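Long-range contacts in trans-4-hydroxy-L-proline dehydratase (Clostridioides difficile 70-100-2010, PDB 6VXC), which uses a glycyl radical to dehydrate trans-4-hydroxy-L-proline to (S)-1-pyrroline-5-carboxylate in the anaerobic breakdown of hydroxyproline: residues G86-G91 and L258-E263; R79-N84 and K236-K241; T405-L410 and N740-V745. One frame throughout, in Å; residues are numbered along the deposited sequence.

Interaction 1. Residues G86-G91 and L258-E263; sequences GELIVG and LLLIAE
Leu88 and Ile261 mark the closest approach of the backbones, their CA atoms 6.5 Å apart, where the irregular chain of 86-91 runs past one side of the helical turn 258-263. No hydrogen bond links the two segments, and the contact depends on apolar fit. Ile261 carries most of the contact. Its CG1-CD1 branch, with CG1 anti to the carbonyl carbon (chi1 -68°), brings CD1 to 3.7 Å from Val90 CG1, the two side chains reaching toward each other tip to tip. The same Ile261 CD1 lies 3.6 Å from Glu87 O of the loop backbone, while the second branch, Ile261 CG2, is 3.8 Å from Val90 CG1. At the preceding residue of the helix, Leu260 CD2 meets Leu88 CD2 at 4.4 Å, a looser touch. The acidic end of Glu87 is engaged away from the helix, in a salt bridge with Lys337 and a hydrogen bond from Asn84. The loop lies among several helices: Leu88 and Leu260 both pack on Arg326 of helix 324-339, Ile89 turns to helix 276-293, and Ala262 touches Ala242 of helix 214-248, the helix that precedes 252-267 in the chain.

Interaction 2. Residues R79-N84 and K236-K241; sequences RTLSIN and KRYAEK
Arg237 reaches from its helix to the carbonyl oxygen of Arg79, just past the end of helix 64-78, and grips that one atom with two nitrogens. NH1 donates at 2.8 Å to Arg79 O, in the carbonyl plane and on a lone pair; NH2 donates to the same Arg79 O at 3.1 Å, less straight at the hydrogen (139°). The oxygen lies in the guanidinium plane, and a bend at chi3 (62°) turns the end of the arginine to meet it. Arg237 NH1 has a further acceptor in Ile76 O, so the guanidinium spans the last turn of helix 64-78 and the residue that follows it. Leu81 CD2 sits over the centre of one guanidinium face, 3.8 Å from Arg237 CZ. The guanidinium of Arg79 turns back instead: its NE donates to Thr80 O from above the carbonyl plane, and NH2 bonds to Glu92 O.

The other polar centre is a water. It accepts from Ser82 N and is hydrogen-bonded to Tyr238 OH at 2.5 Å, so it joins the loop backbone to the phenol. Leu81 CG covers the tyrosine ring in a CH-pi contact, 3.9 Å from the ring centroid of Tyr238, while Ile83 CG1 comes to the ring edge. The aliphatic chain of Lys241 runs past Ile83. Taken together, an arginine from one helix bonds carbonyl oxygens at and just after the C-terminal end of another, in the helical periphery of the pyruvate formate lyase-like region.

Interaction 3. Residues T405-L410 and N740-V745; sequences TPQKFL and NMANLV
Leu410 and Ala742 meet where helices 407-418 and 734-750 come together on the mixed five-stranded sheet that includes strands 396-401 and 755-759, an arrangement consistent with the alpha/beta barrel of glycyl radical enzymes. The contact joins the pyruvate formate lyase-like region of the chain to its glycine radical region. The CA atoms of Leu410 and Ala742, 6.6 Å apart, are the nearest across it.

The apolar part is small and centred on the methyl of Ala742. Leu410 CD2 lies 3.8 Å from Ala742 CB and also comes to 3.7 Å from Ala742 O, so this one branch of the leucine covers both the methyl and the backbone of the opposing helix. Its other branch turns to the next residue along the same helix face, with Leu410 CD1 at 4.2 Å from Val745 CG1. Leu410 holds its CG anti to the backbone N (chi1 170°), which directs its two methyls at the opposing helix. Behind this pair lies the sheet: Leu410 rests also on Ile401 of strand 396-401, and Val745 on Ile756 and Phe758 of strand 755-759. Both helices therefore cover the sheet, and Leu410, Ala742 and Val745 meet between them.

Polar interactions border this patch on its more exposed side. No direct hydrogen bond crosses between the two segments. Gln407 comes in from the first turn of its helix, its chain bent at chi2 (75°), and its amide is used at both ends. OE1 accepts from Arg746, whose NH2 also bonds to Thr405 O, tying the start of helix 407-418 to helix 734-750. The amide nitrogen passes close to the alanine methyl and is bridged to Asn743 by a water, which accepts from Gln407 NE2 at 2.7 Å and donates to Asn743 OD1 at 2.6 Å.

How the interactions relate
Interactions 1 and 2 form one continuous patch, their centres 10 Å apart. A single loop, 79-91, supplies the first segment of both, and the successive helices 214-248 and 252-267 supply the second. Tyr238 joins them directly: its CD1 lies 3.7 Å from Val90 CG2, and its OH 3.4 Å from Gly91 CA. Ala262 CB also packs against Ala239 O at 3.7 Å, helix to helix. Interaction 3 is separate, with its centre 38 Å from that of interaction 1 and 44 Å from that of interaction 2. All three lie away from Cys454 and Glu456, assigned by similarity to the active site, and from Gly785, which carries the radical in the active enzyme but not in this structure.

Interaction 1. Residues G86-G91 and L258-E263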
loop_
_atom_site.group_PDB
_atom_site.type_symbol
_atom_site.label_atom_id
_atom_site.label_comp_id
_atom_site.label_asym_id
_atom_site.label_seq_id
_atom_site.Cartn_x
_atom_site.Cartn_y
_atom_site.Cartn_z
ATOM N N GLY A 86 -23.980 1.229 18.776
ATOM C CA GLY A 86 -24.271 0.039 18.018
ATOM C C GLY A 86 -23.087 -0.859 17.745
ATOM O O GLY A 86 -23.275 -1.944 17.189
ATOM N N GLU A 87 -21.884 -0.476 18.159
ATOM C CA GLU A 87 -20.717 -1.283 17.850
ATOM C C GLU A 87 -20.779 -2.644 18.524
ATOM O O GLU A 87 -21.307 -2.799 19.625
ATOM C CB GLU A 87 -19.436 -0.563 18.253
ATOM C CG GLU A 87 -19.055 0.513 17.262
ATOM C CD GLU A 87 -17.714 1.144 17.559
ATOM O OE1 GLU A 87 -17.298 1.175 18.743
ATOM O OE2 GLU A 87 -17.070 1.604 16.587
ATOM N N LEU A 88 -20.247 -3.636 17.825
ATOM C CA LEU A 88 -19.873 -4.920 18.387
ATOM C C LEU A 88 -18.365 -5.099 18.485
ATOM O O LEU A 88 -17.898 -5.799 19.382
ATOM C CB LEU A 88 -20.468 -6.062 17.548
ATOM C CG LEU A 88 -21.996 -6.249 17.518
ATOM C CD1 LEU A 88 -22.416 -7.336 16.535
ATOM C CD2 LEU A 88 -22.528 -6.583 18.908
ATOM N N ILE A 89 -17.605 -4.475 17.582
ATOM C CA ILE A 89 -16.144 -4.425 17.624
ATOM C C ILE A 89 -15.741 -3.001 17.971
ATOM O O ILE A 89 -16.204 -2.059 17.323
ATOM C CB ILE A 89 -15.531 -4.838 16.269
ATOM C CG1 ILE A 89 -15.996 -6.233 15.870
ATOM C CG2 ILE A 89 -13.980 -4.746 16.305
ATOM C CD1 ILE A 89 -15.597 -7.310 16.851
ATOM N N VAL A 90 -14.839 -2.837 18.946
ATOM C CA VAL A 90 -14.501 -1.515 19.466
ATOM C C VAL A 90 -13.020 -1.220 19.253
ATOM O O VAL A 90 -12.178 -2.125 19.167
ATOM C CB VAL A 90 -14.855 -1.361 20.965
ATOM C CG1 VAL A 90 -16.355 -1.573 21.201
ATOM C CG2 VAL A 90 -14.011 -2.307 21.799
ATOM N N GLY A 91 -12.714 0.074 19.188
ATOM C CA GLY A 91 -11.364 0.570 18.987
ATOM C C GLY A 91 -11.283 1.587 17.859
ATOM O O GLY A 91 -11.721 1.319 16.733
ATOM N N LEU A 258 -23.172 -3.916 25.258
ATOM C CA LEU A 258 -22.051 -3.430 26.059
ATOM C C LEU A 258 -21.486 -4.529 26.952
ATOM O O LEU A 258 -20.265 -4.643 27.120
ATOM C CB LEU A 258 -22.498 -2.231 26.892
ATOM C CG LEU A 258 -22.779 -0.989 26.053
ATOM C CD1 LEU A 258 -23.574 0.009 26.853
ATOM C CD2 LEU A 258 -21.462 -0.372 25.579
ATOM N N LEU A 259 -22.357 -5.353 27.526
ATOM C CA LEU A 259 -21.877 -6.450 28.353
ATOM C C LEU A 259 -21.150 -7.488 27.509
ATOM O O LEU A 259 -20.175 -8.091 27.963
ATOM C CB LEU A 259 -23.051 -7.085 29.096
ATOM C CG LEU A 259 -23.682 -6.245 30.219
ATOM C CD1 LEU A 259 -24.837 -6.975 30.899
ATOM C CD2 LEU A 259 -22.664 -5.789 31.240
ATOM N N LEU A 260 -21.599 -7.694 26.272
ATOM C CA LEU A 260 -20.879 -8.592 25.379
ATOM C C LEU A 260 -19.506 -8.034 25.028
ATOM O O LEU A 260 -18.524 -8.780 24.984
ATOM C CB LEU A 260 -21.695 -8.841 24.115
ATOM C CG LEU A 260 -20.995 -9.656 23.029
ATOM C CD1 LEU A 260 -20.549 -11.022 23.542
ATOM C CD2 LEU A 260 -21.933 -9.801 21.855
ATOM N N ILE A 261 -19.415 -6.726 24.793
ATOM C CA ILE A 261 -18.118 -6.108 24.528
ATOM C C ILE A 261 -17.174 -6.342 25.697
ATOM O O ILE A 261 -16.034 -6.793 25.520
ATOM C CB ILE A 261 -18.284 -4.608 24.236
ATOM C CG1 ILE A 261 -19.013 -4.405 22.910
ATOM C CG2 ILE A 261 -16.918 -3.925 24.191
ATOM C CD1 ILE A 261 -19.414 -2.968 22.661
ATOM N N ALA A 262 -17.656 -6.084 26.914
ATOM C CA ALA A 262 -16.824 -6.249 28.098
ATOM C C ALA A 262 -16.341 -7.685 28.235
ATOM O O ALA A 262 -15.159 -7.916 28.497
ATOM C CB ALA A 262 -17.595 -5.805 29.341
ATOM N N GLU A 263 -17.230 -8.666 28.032
ATOM C CA GLU A 263 -16.827 -10.077 28.076
ATOM C C GLU A 263 -15.772 -10.406 27.025
ATOM O O GLU A 263 -14.880 -11.228 27.260
ATOM C CB GLU A 263 -18.032 -10.998 27.863
ATOM C CG GLU A 263 -18.957 -11.179 29.050
ATOM C CD GLU A 263 -20.324 -11.746 28.644
ATOM O OE1 GLU A 263 -21.284 -11.581 29.431
ATOM O OE2 GLU A 263 -20.425 -12.378 27.560
#

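Interaction 2. Residues R79-N84 and K236-K241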
loop_
_atom_site.group_PDB
_atom_site.type_symbol
_atom_site.label_atom_id
_atom_site.label_comp_id
_atom_site.label_asym_id
_atom_site.label_seq_id
_atom_site.Cartn_x
_atom_site.Cartn_y
_atom_site.Cartn_z
ATOM N N ARG A 79 -4.846 7.428 26.983
ATOM C CA ARG A 79 -5.657 7.990 25.906
ATOM C C ARG A 79 -7.135 7.833 26.217
ATOM O O ARG A 79 -7.544 6.925 26.939
ATOM C CB ARG A 79 -5.344 7.320 24.568
ATOM C CG ARG A 79 -5.559 5.806 24.530
ATOM C CD ARG A 79 -5.670 5.294 23.086
ATOM N NE ARG A 79 -6.926 5.744 22.489
ATOM C CZ ARG A 79 -7.299 5.543 21.228
ATOM N NH1 ARG A 79 -8.478 5.988 20.824
ATOM N NH2 ARG A 79 -6.504 4.911 20.378
ATOM N N THR A 80 -7.937 8.732 25.659
ATOM C CA THR A 80 -9.382 8.633 25.796
ATOM C C THR A 80 -9.899 7.537 24.869
ATOM O O THR A 80 -9.451 7.409 23.730
ATOM C CB THR A 80 -10.052 9.966 25.464
ATOM O OG1 THR A 80 -9.877 10.254 24.075
ATOM C CG2 THR A 80 -9.422 11.087 26.254
ATOM N N LEU A 81 -10.804 6.721 25.384
ATOM C CA LEU A 81 -11.411 5.619 24.654
ATOM C C LEU A 81 -12.851 5.966 24.310
ATOM O O LEU A 81 -13.495 6.749 25.008
ATOM C CB LEU A 81 -11.354 4.333 25.475
ATOM C CG LEU A 81 -10.081 3.493 25.380
ATOM C CD1 LEU A 81 -8.837 4.281 25.036
ATOM C CD2 LEU A 81 -9.904 2.645 26.626
ATOM N N SER A 82 -13.351 5.411 23.211
ATOM C CA SER A 82 -14.730 5.660 22.812
ATOM C C SER A 82 -15.352 4.386 22.262
ATOM O O SER A 82 -14.666 3.546 21.673
ATOM C CB SER A 82 -14.829 6.783 21.781
ATOM O OG SER A 82 -14.141 6.435 20.603
ATOM N N ILE A 83 -16.660 4.252 22.475
ATOM C CA ILE A 83 -17.471 3.170 21.933
ATOM C C ILE A 83 -18.618 3.810 21.171
ATOM O O ILE A 83 -19.394 4.578 21.750
ATOM C CB ILE A 83 -18.004 2.244 23.040
ATOM C CG1 ILE A 83 -16.840 1.592 23.792
ATOM C CG2 ILE A 83 -18.978 1.208 22.468
ATOM C CD1 ILE A 83 -17.252 0.583 24.846
ATOM N N ASN A 84 -18.713 3.529 19.883
ATOM C CA ASN A 84 -19.733 4.168 19.071
ATOM C C ASN A 84 -21.056 3.415 19.184
ATOM O O ASN A 84 -21.093 2.217 19.470
ATOM C CB ASN A 84 -19.270 4.252 17.615
ATOM C CG ASN A 84 -17.974 5.036 17.467
ATOM O OD1 ASN A 84 -17.882 6.193 17.882
ATOM N ND2 ASN A 84 -16.949 4.388 16.915
ATOM N N LYS A 236 -8.047 -4.370 29.227
ATOM C CA LYS A 236 -8.583 -4.071 30.551
ATOM C C LYS A 236 -9.402 -2.786 30.531
ATOM O O LYS A 236 -10.504 -2.735 31.082
ATOM C CB LYS A 236 -7.443 -3.974 31.569
ATOM C CG LYS A 236 -7.875 -3.562 32.970
ATOM C CD LYS A 236 -6.676 -3.125 33.821
ATOM C CE LYS A 236 -6.407 -1.611 33.720
ATOM N NZ LYS A 236 -7.371 -0.826 34.551
ATOM N N ARG A 237 -8.884 -1.738 29.884
ATOM C CA ARG A 237 -9.548 -0.438 29.920
ATOM C C ARG A 237 -10.840 -0.453 29.112
ATOM O O ARG A 237 -11.829 0.172 29.508
ATOM C CB ARG A 237 -8.613 0.653 29.403
ATOM C CG ARG A 237 -7.416 0.969 30.316
ATOM C CD ARG A 237 -6.757 2.267 29.871
ATOM N NE ARG A 237 -7.688 3.381 29.987
ATOM C CZ ARG A 237 -7.704 4.435 29.183
ATOM N NH1 ARG A 237 -6.841 4.520 28.182
ATOM N NH2 ARG A 237 -8.587 5.399 29.373
ATOM N N TYR A 238 -10.854 -1.155 27.978
ATOM C CA TYR A 238 -12.078 -1.220 27.195
ATOM C C TYR A 238 -13.161 -2.018 27.914
ATOM O O TYR A 238 -14.342 -1.679 27.821
ATOM C CB TYR A 238 -11.799 -1.801 25.808
ATOM C CG TYR A 238 -11.758 -0.730 24.755
ATOM C CD1 TYR A 238 -12.897 -0.011 24.439
ATOM C CD2 TYR A 238 -10.577 -0.402 24.118
ATOM C CE1 TYR A 238 -12.872 0.982 23.493
ATOM C CE2 TYR A 238 -10.537 0.584 23.175
ATOM C CZ TYR A 238 -11.688 1.276 22.862
ATOM O OH TYR A 238 -11.648 2.263 21.913
ATOM N N ALA A 239 -12.793 -3.095 28.607
ATOM C CA ALA A 239 -13.803 -3.822 29.373
ATOM C C ALA A 239 -14.419 -2.932 30.449
ATOM O O ALA A 239 -15.647 -2.894 30.605
ATOM C CB ALA A 239 -13.211 -5.093 29.976
ATOM N N GLU A 240 -13.579 -2.206 31.191
ATOM C CA GLU A 240 -14.078 -1.244 32.173
ATOM C C GLU A 240 -14.974 -0.202 31.522
ATOM O O GLU A 240 -16.066 0.092 32.020
ATOM C CB GLU A 240 -12.909 -0.555 32.883
ATOM C CG GLU A 240 -12.217 -1.389 33.960
ATOM C CD GLU A 240 -10.873 -0.793 34.399
ATOM O OE1 GLU A 240 -10.641 0.412 34.144
ATOM O OE2 GLU A 240 -10.047 -1.534 34.984
ATOM N N LYS A 241 -14.504 0.406 30.431
ATOM C CA LYS A 241 -15.310 1.399 29.729
ATOM C C LYS A 241 -16.667 0.824 29.360
ATOM O O LYS A 241 -17.706 1.465 29.563
ATOM C CB LYS A 241 -14.577 1.875 28.476
ATOM C CG LYS A 241 -15.338 2.844 27.580
ATOM C CD LYS A 241 -15.328 4.260 28.114
ATOM C CE LYS A 241 -15.881 5.218 27.064
ATOM N NZ LYS A 241 -16.007 6.614 27.576
HETATM O O HOH W 1 -11.993 4.650 21.137
#

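Interaction 3. Residues T405-L410 and N740-V745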
loop_
_atom_site.group_PDB
_atom_site.type_symbol
_atom_site.label_atom_id
_atom_site.label_comp_id
_atom_site.label_asym_id
_atom_site.label_seq_id
_atom_site.Cartn_x
_atom_site.Cartn_y
_atom_site.Cartn_z
ATOM N N THR A 405 -9.098 -22.886 -7.586
ATOM C CA THR A 405 -10.248 -22.113 -7.129
ATOM C C THR A 405 -11.498 -22.518 -7.905
ATOM O O THR A 405 -11.461 -22.590 -9.133
ATOM C CB THR A 405 -9.988 -20.615 -7.328
ATOM O OG1 THR A 405 -8.849 -20.205 -6.559
ATOM C CG2 THR A 405 -11.226 -19.778 -6.954
ATOM N N PRO A 406 -12.616 -22.768 -7.234
ATOM C CA PRO A 406 -13.852 -23.091 -7.961
ATOM C C PRO A 406 -14.298 -21.937 -8.845
ATOM O O PRO A 406 -14.150 -20.766 -8.495
ATOM C CB PRO A 406 -14.857 -23.381 -6.839
ATOM C CG PRO A 406 -13.989 -23.710 -5.639
ATOM C CD PRO A 406 -12.770 -22.898 -5.778
ATOM N N GLN A 407 -14.795 -22.277 -10.032
ATOM C CA GLN A 407 -15.249 -21.240 -10.951
ATOM C C GLN A 407 -16.365 -20.399 -10.340
ATOM O O GLN A 407 -16.464 -19.205 -10.623
ATOM C CB GLN A 407 -15.699 -21.865 -12.273
ATOM C CG GLN A 407 -15.919 -20.844 -13.387
ATOM C CD GLN A 407 -14.622 -20.313 -13.969
ATOM O OE1 GLN A 407 -13.537 -20.578 -13.448
ATOM N NE2 GLN A 407 -14.729 -19.580 -15.079
ATOM N N LYS A 408 -17.195 -20.989 -9.486
ATOM C CA LYS A 408 -18.257 -20.219 -8.843
ATOM C C LYS A 408 -17.693 -19.052 -8.036
ATOM O O LYS A 408 -18.264 -17.954 -8.029
ATOM C CB LYS A 408 -19.092 -21.127 -7.938
ATOM C CG LYS A 408 -20.133 -20.388 -7.104
ATOM C CD LYS A 408 -20.944 -21.342 -6.209
ATOM C CE LYS A 408 -21.881 -20.576 -5.286
ATOM N NZ LYS A 408 -22.473 -21.456 -4.249
ATOM N N PHE A 409 -16.578 -19.275 -7.337
ATOM C CA PHE A 409 -15.985 -18.201 -6.547
ATOM C C PHE A 409 -15.468 -17.093 -7.456
ATOM O O PHE A 409 -15.742 -15.913 -7.231
ATOM C CB PHE A 409 -14.863 -18.755 -5.669
ATOM C CG PHE A 409 -14.184 -17.708 -4.809
ATOM C CD1 PHE A 409 -14.743 -17.317 -3.603
ATOM C CD2 PHE A 409 -12.988 -17.121 -5.208
ATOM C CE1 PHE A 409 -14.125 -16.363 -2.806
ATOM C CE2 PHE A 409 -12.366 -16.152 -4.413
ATOM C CZ PHE A 409 -12.942 -15.775 -3.203
ATOM N N LEU A 410 -14.737 -17.461 -8.506
ATOM C CA LEU A 410 -14.247 -16.450 -9.434
ATOM C C LEU A 410 -15.395 -15.634 -10.031
ATOM O O LEU A 410 -15.310 -14.403 -10.129
ATOM C CB LEU A 410 -13.424 -17.123 -10.536
ATOM C CG LEU A 410 -13.029 -16.255 -11.731
ATOM C CD1 LEU A 410 -12.197 -15.034 -11.307
ATOM C CD2 LEU A 410 -12.315 -17.097 -12.806
ATOM N N ASN A 740 -16.846 -13.801 -19.880
ATOM C CA ASN A 740 -15.746 -13.153 -20.583
ATOM C C ASN A 740 -14.747 -12.542 -19.607
ATOM O O ASN A 740 -13.536 -12.668 -19.803
ATOM C CB ASN A 740 -16.275 -12.108 -21.565
ATOM C CG ASN A 740 -16.814 -12.737 -22.852
ATOM O OD1 ASN A 740 -16.441 -13.851 -23.204
ATOM N ND2 ASN A 740 -17.671 -12.012 -23.563
ATOM N N MET A 741 -15.227 -11.899 -18.542
ATOM C CA MET A 741 -14.319 -11.388 -17.513
ATOM C C MET A 741 -13.543 -12.523 -16.854
ATOM O O MET A 741 -12.309 -12.480 -16.755
ATOM C CB MET A 741 -15.112 -10.614 -16.464
ATOM C CG MET A 741 -15.774 -9.355 -17.006
ATOM S SD MET A 741 -16.835 -8.524 -15.811
ATOM C CE MET A 741 -15.667 -8.129 -14.471
ATOM N N ALA A 742 -14.267 -13.539 -16.384
ATOM C CA ALA A 742 -13.651 -14.685 -15.732
ATOM C C ALA A 742 -12.615 -15.340 -16.627
ATOM O O ALA A 742 -11.540 -15.725 -16.164
ATOM C CB ALA A 742 -14.728 -15.703 -15.346
ATOM N N ASN A 743 -12.929 -15.486 -17.909
ATOM C CA ASN A 743 -12.006 -16.126 -18.828
ATOM C C ASN A 743 -10.754 -15.288 -19.038
ATOM O O ASN A 743 -9.666 -15.837 -19.214
ATOM C CB ASN A 743 -12.699 -16.387 -20.163
ATOM C CG ASN A 743 -13.705 -17.537 -20.097
ATOM O OD1 ASN A 743 -13.767 -18.261 -19.109
ATOM N ND2 ASN A 743 -14.477 -17.718 -21.169
ATOM N N LEU A 744 -10.897 -13.960 -19.080
ATOM C CA LEU A 744 -9.727 -13.107 -19.248
ATOM C C LEU A 744 -8.786 -13.239 -18.051
ATOM O O LEU A 744 -7.564 -13.339 -18.212
ATOM C CB LEU A 744 -10.162 -11.649 -19.435
ATOM C CG LEU A 744 -9.047 -10.660 -19.824
ATOM C CD1 LEU A 744 -8.618 -10.865 -21.278
ATOM C CD2 LEU A 744 -9.410 -9.216 -19.554
ATOM N N VAL A 745 -9.347 -13.268 -16.849
ATOM C CA VAL A 745 -8.536 -13.456 -15.647
ATOM C C VAL A 745 -7.776 -14.774 -15.721
ATOM O O VAL A 745 -6.558 -14.814 -15.507
ATOM C CB VAL A 745 -9.420 -13.365 -14.391
ATOM C CG1 VAL A 745 -8.630 -13.732 -13.134
ATOM C CG2 VAL A 745 -9.981 -11.959 -14.258
HETATM O O HOH W 2 -12.726 -18.946 -16.848
#